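Long-range contacts in TENA/THI-4 protein (Shewanella denitrificans OS217, PDB 3DDE), which is of unknown function but adopts an all-helical heme oxygenase-like fold and may have oxidoreductase activity: residues Q59-I64 and F76-A81; Y41-M45 and S164-F168. All blocks are in the same frame, centred on the assembly; numbering follows the deposited sequence.

Contact 1: Q59-I64 and F76-A81; sequences QALVGI and FCFHHA
Gln59 reaches into the helix carrying Cys77 as a knob in a hole formed by Phe76, Cys77, His80 and Ala81. Its CG stands anti to the backbone N (chi1 177°), which brings it to 3.4 Å from Cys77 O; a bend at the next bond then carries the amide back along the neighbouring helix. The amide ends straddle two residues. Gln59 NE2 lies 3.4 Å from Cys77 SG, a close approach rather than a hydrogen bond. Gln59 OE1 comes to 3.8 Å from Phe76 CE1, and the amide and ring planes are nearly perpendicular. Glutamine suits this place because its methylene groups fill the hole as a hydrocarbon would while its amide stays beside the thiol; it also packs on Arg133.

These helices, 55-65 and 71-84, form an antiparallel hairpin in the helical bundle of the heme oxygenase-like fold. The segment axes approach to 7.7 Å with 157° between their directions, and small residues permit such closeness. Ala60 CB meets Ala81 CB at 3.7 Å, methyl to methyl. At Gly63 the backbone itself borders the partner helix: a beta-carbon there would clash with Phe78 CE1.

The Phe78 side chain starts out away from helix 55-65, but its ring returns. Its edge then makes a polar contact, Phe78 CE1 lying 3.5 Å from Ala60 O, which is near the ring plane. Phe78 CZ reaches Gly63 C at 4.0 Å. The apolar packing is completed by Cys77 SG, slim enough for the interface, against Val62 CG1, and by Ile64 CG1 at the edge of the Phe78 ring. Beyond this pair of helices, Phe78 and Ala60 pack on Ala60 and Phe78, respectively, of a second subunit.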
ATOM      1  N   GLN A  59       7.206  -3.552  11.064  1.00 49.95           N
ATOM      2  CA  GLN A  59       7.270  -4.958  11.449  1.00 49.91           C
ATOM      3  C   GLN A  59       5.935  -5.651  11.120  1.00 50.11           C
ATOM      4  O   GLN A  59       5.917  -6.751  10.559  1.00 49.98           O
ATOM      5  CB  GLN A  59       7.589  -5.101  12.943  1.00 50.53           C
ATOM      6  CG  GLN A  59       7.617  -6.527  13.474  1.00 50.84           C
ATOM      7  CD  GLN A  59       8.589  -7.426  12.721  1.00 52.13           C
ATOM      8  OE1 GLN A  59       9.746  -7.581  13.127  1.00 53.33           O
ATOM      9  NE2 GLN A  59       8.143  -7.978  11.589  1.00 52.76           N
ATOM     10  N   ALA A  60       4.824  -5.013  11.467  1.00 49.40           N
ATOM     11  CA  ALA A  60       3.509  -5.569  11.159  1.00 50.52           C
ATOM     12  C   ALA A  60       3.315  -5.686   9.636  1.00 50.46           C
ATOM     13  O   ALA A  60       2.662  -6.604   9.155  1.00 50.38           O
ATOM     14  CB  ALA A  60       2.371  -4.721  11.803  1.00 49.23           C
ATOM     15  N   LEU A  61       3.920  -4.775   8.884  1.00 50.65           N
ATOM     16  CA  LEU A  61       3.793  -4.763   7.425  1.00 50.75           C
ATOM     17  C   LEU A  61       4.357  -6.024   6.741  1.00 51.03           C
ATOM     18  O   LEU A  61       3.802  -6.490   5.738  1.00 50.78           O
ATOM     19  CB  LEU A  61       4.429  -3.484   6.871  1.00 50.87           C
ATOM     20  CG  LEU A  61       4.142  -3.064   5.431  1.00 50.92           C
ATOM     21  CD1 LEU A  61       2.630  -3.001   5.132  1.00 49.78           C
ATOM     22  CD2 LEU A  61       4.820  -1.717   5.181  1.00 50.96           C
ATOM     23  N   VAL A  62       5.448  -6.578   7.278  1.00 51.52           N
ATOM     24  CA  VAL A  62       6.007  -7.828   6.753  1.00 50.57           C
ATOM     25  C   VAL A  62       4.915  -8.921   6.733  1.00 51.01           C
ATOM     26  O   VAL A  62       4.799  -9.691   5.763  1.00 50.66           O
ATOM     27  CB  VAL A  62       7.192  -8.348   7.619  1.00 50.32           C
ATOM     28  CG1 VAL A  62       7.747  -9.692   7.060  1.00 49.23           C
ATOM     29  CG2 VAL A  62       8.308  -7.278   7.773  1.00 48.67           C
ATOM     30  N   GLY A  63       4.131  -8.992   7.810  1.00 50.12           N
ATOM     31  CA  GLY A  63       3.061  -9.991   7.935  1.00 50.23           C
ATOM     32  C   GLY A  63       1.876  -9.775   7.008  1.00 50.59           C
ATOM     33  O   GLY A  63       1.199 -10.713   6.624  1.00 51.08           O
ATOM     34  N   ILE A  64       1.626  -8.526   6.643  1.00 51.00           N
ATOM     35  CA  ILE A  64       0.556  -8.194   5.722  1.00 51.71           C
ATOM     36  C   ILE A  64       0.967  -8.404   4.265  1.00 51.86           C
ATOM     37  O   ILE A  64       0.172  -8.903   3.482  1.00 52.33           O
ATOM     38  CB  ILE A  64       0.092  -6.734   5.932  1.00 51.73           C
ATOM     39  CG1 ILE A  64      -0.474  -6.585   7.345  1.00 51.70           C
ATOM     40  CG2 ILE A  64      -0.958  -6.347   4.891  1.00 50.78           C
ATOM     41  CD1 ILE A  64      -0.323  -5.199   7.882  1.00 52.65           C
ATOM     42  N   PHE A  76       5.076 -14.150  14.669  1.00 50.97           N
ATOM     43  CA  PHE A  76       6.229 -13.373  15.111  1.00 50.57           C
ATOM     44  C   PHE A  76       6.095 -11.889  14.731  1.00 50.92           C
ATOM     45  O   PHE A  76       6.329 -11.003  15.569  1.00 51.49           O
ATOM     46  CB  PHE A  76       7.533 -13.972  14.531  1.00 49.60           C
ATOM     47  CG  PHE A  76       8.756 -13.126  14.772  1.00 49.26           C
ATOM     48  CD1 PHE A  76       9.038 -12.034  13.952  1.00 48.76           C
ATOM     49  CD2 PHE A  76       9.632 -13.422  15.812  1.00 48.80           C
ATOM     50  CE1 PHE A  76      10.159 -11.248  14.174  1.00 48.63           C
ATOM     51  CE2 PHE A  76      10.756 -12.638  16.044  1.00 48.46           C
ATOM     52  CZ  PHE A  76      11.020 -11.552  15.227  1.00 48.91           C
ATOM     53  N   CYS A  77       5.737 -11.619  13.478  1.00 50.42           N
ATOM     54  CA  CYS A  77       5.588 -10.239  13.001  1.00 49.96           C
ATOM     55  C   CYS A  77       4.572  -9.432  13.790  1.00 49.79           C
ATOM     56  O   CYS A  77       4.849  -8.294  14.166  1.00 49.12           O
ATOM     57  CB  CYS A  77       5.197 -10.208  11.528  1.00 49.91           C
ATOM     58  SG  CYS A  77       6.504 -10.766  10.466  1.00 50.96           S
ATOM     59  N   PHE A  78       3.394 -10.007  14.032  1.00 49.71           N
ATOM     60  CA  PHE A  78       2.355  -9.287  14.763  1.00 49.70           C
ATOM     61  C   PHE A  78       2.666  -9.223  16.243  1.00 49.89           C
ATOM     62  O   PHE A  78       2.405  -8.209  16.896  1.00 49.80           O
ATOM     63  CB  PHE A  78       0.954  -9.852  14.500  1.00 48.71           C
ATOM     64  CG  PHE A  78       0.540  -9.803  13.042  1.00 48.61           C
ATOM     65  CD1 PHE A  78       0.868  -8.721  12.234  1.00 48.49           C
ATOM     66  CD2 PHE A  78      -0.219 -10.817  12.496  1.00 48.43           C
ATOM     67  CE1 PHE A  78       0.461  -8.687  10.894  1.00 48.88           C
ATOM     68  CE2 PHE A  78      -0.621 -10.775  11.169  1.00 48.01           C
ATOM     69  CZ  PHE A  78      -0.298  -9.719  10.383  1.00 47.84           C
ATOM     70  N   HIS A  79       3.237 -10.298  16.777  1.00 50.53           N
ATOM     71  CA  HIS A  79       3.618 -10.301  18.175  1.00 50.85           C
ATOM     72  C   HIS A  79       4.625  -9.208  18.460  1.00 50.43           C
ATOM     73  O   HIS A  79       4.451  -8.439  19.406  1.00 50.07           O
ATOM     74  CB  HIS A  79       4.231 -11.629  18.607  1.00 51.74           C
ATOM     75  CG  HIS A  79       4.876 -11.565  19.959  1.00 51.65           C
ATOM     76  ND1 HIS A  79       4.154 -11.380  21.116  1.00 51.93           N
ATOM     77  CD2 HIS A  79       6.177 -11.626  20.331  1.00 51.80           C
ATOM     78  CE1 HIS A  79       4.980 -11.345  22.147  1.00 52.31           C
ATOM     79  NE2 HIS A  79       6.214 -11.485  21.697  1.00 52.07           N
ATOM     80  N   HIS A  80       5.687  -9.155  17.664  1.00 50.23           N
ATOM     81  CA  HIS A  80       6.710  -8.141  17.874  1.00 51.26           C
ATOM     82  C   HIS A  80       6.270  -6.727  17.582  1.00 51.67           C
ATOM     83  O   HIS A  80       6.759  -5.802  18.229  1.00 52.48           O
ATOM     84  CB  HIS A  80       8.037  -8.511  17.210  1.00 51.98           C
ATOM     85  CG  HIS A  80       8.806  -9.495  18.016  1.00 52.92           C
ATOM     86  ND1 HIS A  80       9.654  -9.106  19.028  1.00 53.74           N
ATOM     87  CD2 HIS A  80       8.753 -10.847  18.067  1.00 53.38           C
ATOM     88  CE1 HIS A  80      10.134 -10.178  19.630  1.00 53.83           C
ATOM     89  NE2 HIS A  80       9.599 -11.247  19.071  1.00 53.73           N
ATOM     90  N   ALA A  81       5.346  -6.554  16.640  1.00 51.21           N
ATOM     91  CA  ALA A  81       4.772  -5.234  16.350  1.00 50.89           C
ATOM     92  C   ALA A  81       4.028  -4.785  17.622  1.00 50.08           C
ATOM     93  O   ALA A  81       4.112  -3.629  18.039  1.00 49.93           O
ATOM     94  CB  ALA A  81       3.805  -5.300  15.136  1.00 49.24           C
TER

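Contact 2: Y41-M45 and S164-F168; sequences YAIYM and SMKFF
Helix 38-52 of the bundle meets the start of helix 166-189 through Tyr41, whose OH donates a hydrogen bond to Ser164 O. Tyr41 OH lies 2.9 Å from Ser164 O, in the carbonyl plane, with a C=O...donor angle of 151°. With CG anti to the backbone N (chi1 -179°), the phenol extends across the gap between Tyr41 CA and Ser164 CA, 10.4 Å apart. Tyrosine thus combines length, an apolar ring and a terminal donor that satisfies a backbone carbonyl; a phenylalanine here would probably leave Ser164 O without this donor and loosen the tie between the two segments.

In this heme oxygenase-like fold the two helices keep their distance, the nearest alpha-carbons, Met45 CA and Phe167 CA, being 9.0 Å apart, so long side chains bridge the gap. Selenomethionine Met45 folds back at both chi2 and chi3. Met45 CG sits over one face of the Tyr41 ring, toward its rim. Met45 SE makes an oblique Met-aromatic contact with Phe168, 5.2 Å from the ring centroid, and Met45 CE reaches Phe167 CB at 3.7 Å. A flexible, unbranched chain is well suited to threading between such rings. Tyr44 and Phe168 approach from opposite directions, Tyr44 OH lying in the plane of the Phe168 ring and 3.2 Å from Phe168 CZ. Phe167 CD1 covers the centre of one Phe168 face, while Asp94 receives hydrogen bonds from the backbone N atoms of Lys166 and Phe167.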
ATOM      1  N   TYR A  41      22.344  15.273  23.663  1.00 50.82           N
ATOM      2  CA  TYR A  41      21.568  14.088  23.995  1.00 50.72           C
ATOM      3  C   TYR A  41      20.130  14.221  23.469  1.00 50.79           C
ATOM      4  O   TYR A  41      19.581  13.273  22.916  1.00 50.51           O
ATOM      5  CB  TYR A  41      21.639  13.839  25.502  1.00 50.42           C
ATOM      6  CG  TYR A  41      20.889  12.620  25.974  1.00 50.57           C
ATOM      7  CD1 TYR A  41      21.222  11.347  25.506  1.00 50.32           C
ATOM      8  CD2 TYR A  41      19.871  12.728  26.918  1.00 50.20           C
ATOM      9  CE1 TYR A  41      20.532  10.217  25.937  1.00 50.47           C
ATOM     10  CE2 TYR A  41      19.181  11.609  27.358  1.00 50.42           C
ATOM     11  CZ  TYR A  41      19.519  10.356  26.871  1.00 50.34           C
ATOM     12  OH  TYR A  41      18.837   9.240  27.301  1.00 50.58           O
ATOM     13  N   ALA A  42      19.550  15.413  23.604  1.00 50.83           N
ATOM     14  CA  ALA A  42      18.196  15.686  23.110  1.00 50.56           C
ATOM     15  C   ALA A  42      18.101  15.564  21.584  1.00 50.49           C
ATOM     16  O   ALA A  42      17.201  14.904  21.071  1.00 50.42           O
ATOM     17  CB  ALA A  42      17.757  17.068  23.542  1.00 50.61           C
ATOM     18  N   ILE A  43      19.013  16.220  20.870  1.00 50.37           N
ATOM     19  CA  ILE A  43      19.045  16.175  19.398  1.00 50.81           C
ATOM     20  C   ILE A  43      19.040  14.725  18.922  1.00 51.20           C
ATOM     21  O   ILE A  43      18.210  14.334  18.093  1.00 51.15           O
ATOM     22  CB  ILE A  43      20.288  16.891  18.832  1.00 50.83           C
ATOM     23  CG1 ILE A  43      20.153  18.411  19.015  1.00 50.85           C
ATOM     24  CG2 ILE A  43      20.488  16.542  17.348  1.00 50.79           C
ATOM     25  CD1 ILE A  43      21.428  19.203  18.736  1.00 50.63           C
ATOM     26  N   TYR A  44      19.940  13.935  19.493  1.00 51.24           N
ATOM     27  CA  TYR A  44      20.008  12.521  19.211  1.00 52.49           C
ATOM     28  C   TYR A  44      18.768  11.699  19.632  1.00 52.18           C
ATOM     29  O   TYR A  44      18.346  10.819  18.886  1.00 51.75           O
ATOM     30  CB  TYR A  44      21.257  11.909  19.831  1.00 54.90           C
ATOM     31  CG  TYR A  44      21.210  10.401  19.823  1.00 55.86           C
ATOM     32  CD1 TYR A  44      21.576   9.660  18.694  1.00 56.30           C
ATOM     33  CD2 TYR A  44      20.759   9.717  20.947  1.00 56.50           C
ATOM     34  CE1 TYR A  44      21.501   8.273  18.708  1.00 56.41           C
ATOM     35  CE2 TYR A  44      20.676   8.356  20.972  1.00 56.35           C
ATOM     36  CZ  TYR A  44      21.053   7.639  19.876  1.00 56.34           C
ATOM     37  OH  TYR A  44      20.949   6.279  19.995  1.00 56.84           O
HETATM   38  N   MSE A  45      18.210  11.945  20.820  1.00 51.79           N
HETATM   39  CA  MSE A  45      17.028  11.192  21.291  1.00 51.58           C
HETATM   40  C   MSE A  45      15.792  11.553  20.464  1.00 50.67           C
HETATM   41  O   MSE A  45      14.877  10.727  20.291  1.00 50.27           O
HETATM   42  CB  MSE A  45      16.764  11.419  22.793  1.00 52.25           C
HETATM   43  CG  MSE A  45      17.781  10.803  23.776  1.00 52.32           C
HETATM   44 SE   MSE A  45      18.057   8.776  23.583  0.75 54.94          SE
HETATM   45  CE  MSE A  45      16.151   8.218  23.698  1.00 53.91           C
ATOM     46  N   SER A 164      16.158   9.126  33.233  1.00 52.01           N
ATOM     47  CA  SER A 164      16.423   9.867  31.986  1.00 52.19           C
ATOM     48  C   SER A 164      17.043   8.984  30.923  1.00 52.71           C
ATOM     49  O   SER A 164      17.587   9.485  29.923  1.00 52.64           O
ATOM     50  CB  SER A 164      17.347  11.054  32.244  1.00 52.40           C
ATOM     51  OG  SER A 164      16.758  11.952  33.167  1.00 52.65           O
HETATM   52  N   MSE A 165      16.935   7.670  31.110  1.00 53.53           N
HETATM   53  CA  MSE A 165      17.564   6.720  30.201  1.00 54.91           C
HETATM   54  C   MSE A 165      16.729   5.460  30.008  1.00 53.99           C
HETATM   55  O   MSE A 165      17.276   4.371  29.812  1.00 54.04           O
HETATM   56  CB  MSE A 165      18.875   6.358  30.860  1.00 56.23           C
HETATM   57  CG  MSE A 165      19.941   5.853  29.941  1.00 57.51           C
HETATM   58 SE   MSE A 165      21.516   6.233  31.055  0.75 59.94          SE
HETATM   59  CE  MSE A 165      21.529   8.179  30.765  1.00 59.87           C
ATOM     60  N   LYS A 166      15.405   5.621  30.061  1.00 53.62           N
ATOM     61  CA  LYS A 166      14.461   4.507  29.939  1.00 53.43           C
ATOM     62  C   LYS A 166      14.522   3.810  28.584  1.00 53.51           C
ATOM     63  O   LYS A 166      14.328   2.601  28.519  1.00 54.15           O
ATOM     64  CB  LYS A 166      13.028   4.970  30.221  1.00 53.47           C
ATOM     65  N   PHE A 167      14.792   4.552  27.510  1.00 53.47           N
ATOM     66  CA  PHE A 167      14.871   3.935  26.188  1.00 53.67           C
ATOM     67  C   PHE A 167      15.986   2.889  26.116  1.00 54.50           C
ATOM     68  O   PHE A 167      15.792   1.831  25.515  1.00 55.60           O
ATOM     69  CB  PHE A 167      15.061   4.964  25.073  1.00 54.24           C
ATOM     70  CG  PHE A 167      15.099   4.348  23.691  1.00 54.40           C
ATOM     71  CD1 PHE A 167      16.306   3.967  23.119  1.00 54.43           C
ATOM     72  CD2 PHE A 167      13.928   4.119  22.990  1.00 54.40           C
ATOM     73  CE1 PHE A 167      16.345   3.384  21.856  1.00 54.98           C
ATOM     74  CE2 PHE A 167      13.953   3.543  21.716  1.00 54.49           C
ATOM     75  CZ  PHE A 167      15.160   3.172  21.149  1.00 54.49           C
ATOM     76  N   PHE A 168      17.146   3.176  26.703  1.00 55.51           N
ATOM     77  CA  PHE A 168      18.247   2.216  26.657  1.00 57.21           C
ATOM     78  C   PHE A 168      18.285   1.253  27.849  1.00 58.22           C
ATOM     79  O   PHE A 168      19.185   0.414  27.930  1.00 59.05           O
ATOM     80  CB  PHE A 168      19.586   2.926  26.474  1.00 57.63           C
ATOM     81  CG  PHE A 168      19.774   3.471  25.100  1.00 57.74           C
ATOM     82  CD1 PHE A 168      19.893   2.603  24.024  1.00 57.75           C
ATOM     83  CD2 PHE A 168      19.838   4.837  24.876  1.00 57.89           C
ATOM     84  CE1 PHE A 168      20.055   3.086  22.735  1.00 58.41           C
ATOM     85  CE2 PHE A 168      20.016   5.334  23.598  1.00 58.12           C
ATOM     86  CZ  PHE A 168      20.117   4.456  22.515  1.00 58.38           C
TER

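Overall arrangement
Contacts 1 and 2 occupy separate parts of one helical bundle, their centres about 26 Å apart and their nearest atoms about 12 Å apart. Helices 38-52 and 55-65 are consecutive, and contact 1, between near neighbours in sequence, is nested inside the long loop that contact 2 closes across 118 residues. Helix 166-189 also links them in space: its first residues belong to contact 2, and it carries His178, whose ring meets that of His80 in contact 1 edge to face. The 59-64/76-81 hairpin faces a second subunit and has a PEG molecule, probably from crystallisation, about 4 Å from the Ile64 side chain, whereas 41-45/164-168 is touched by no other chain of the assembly.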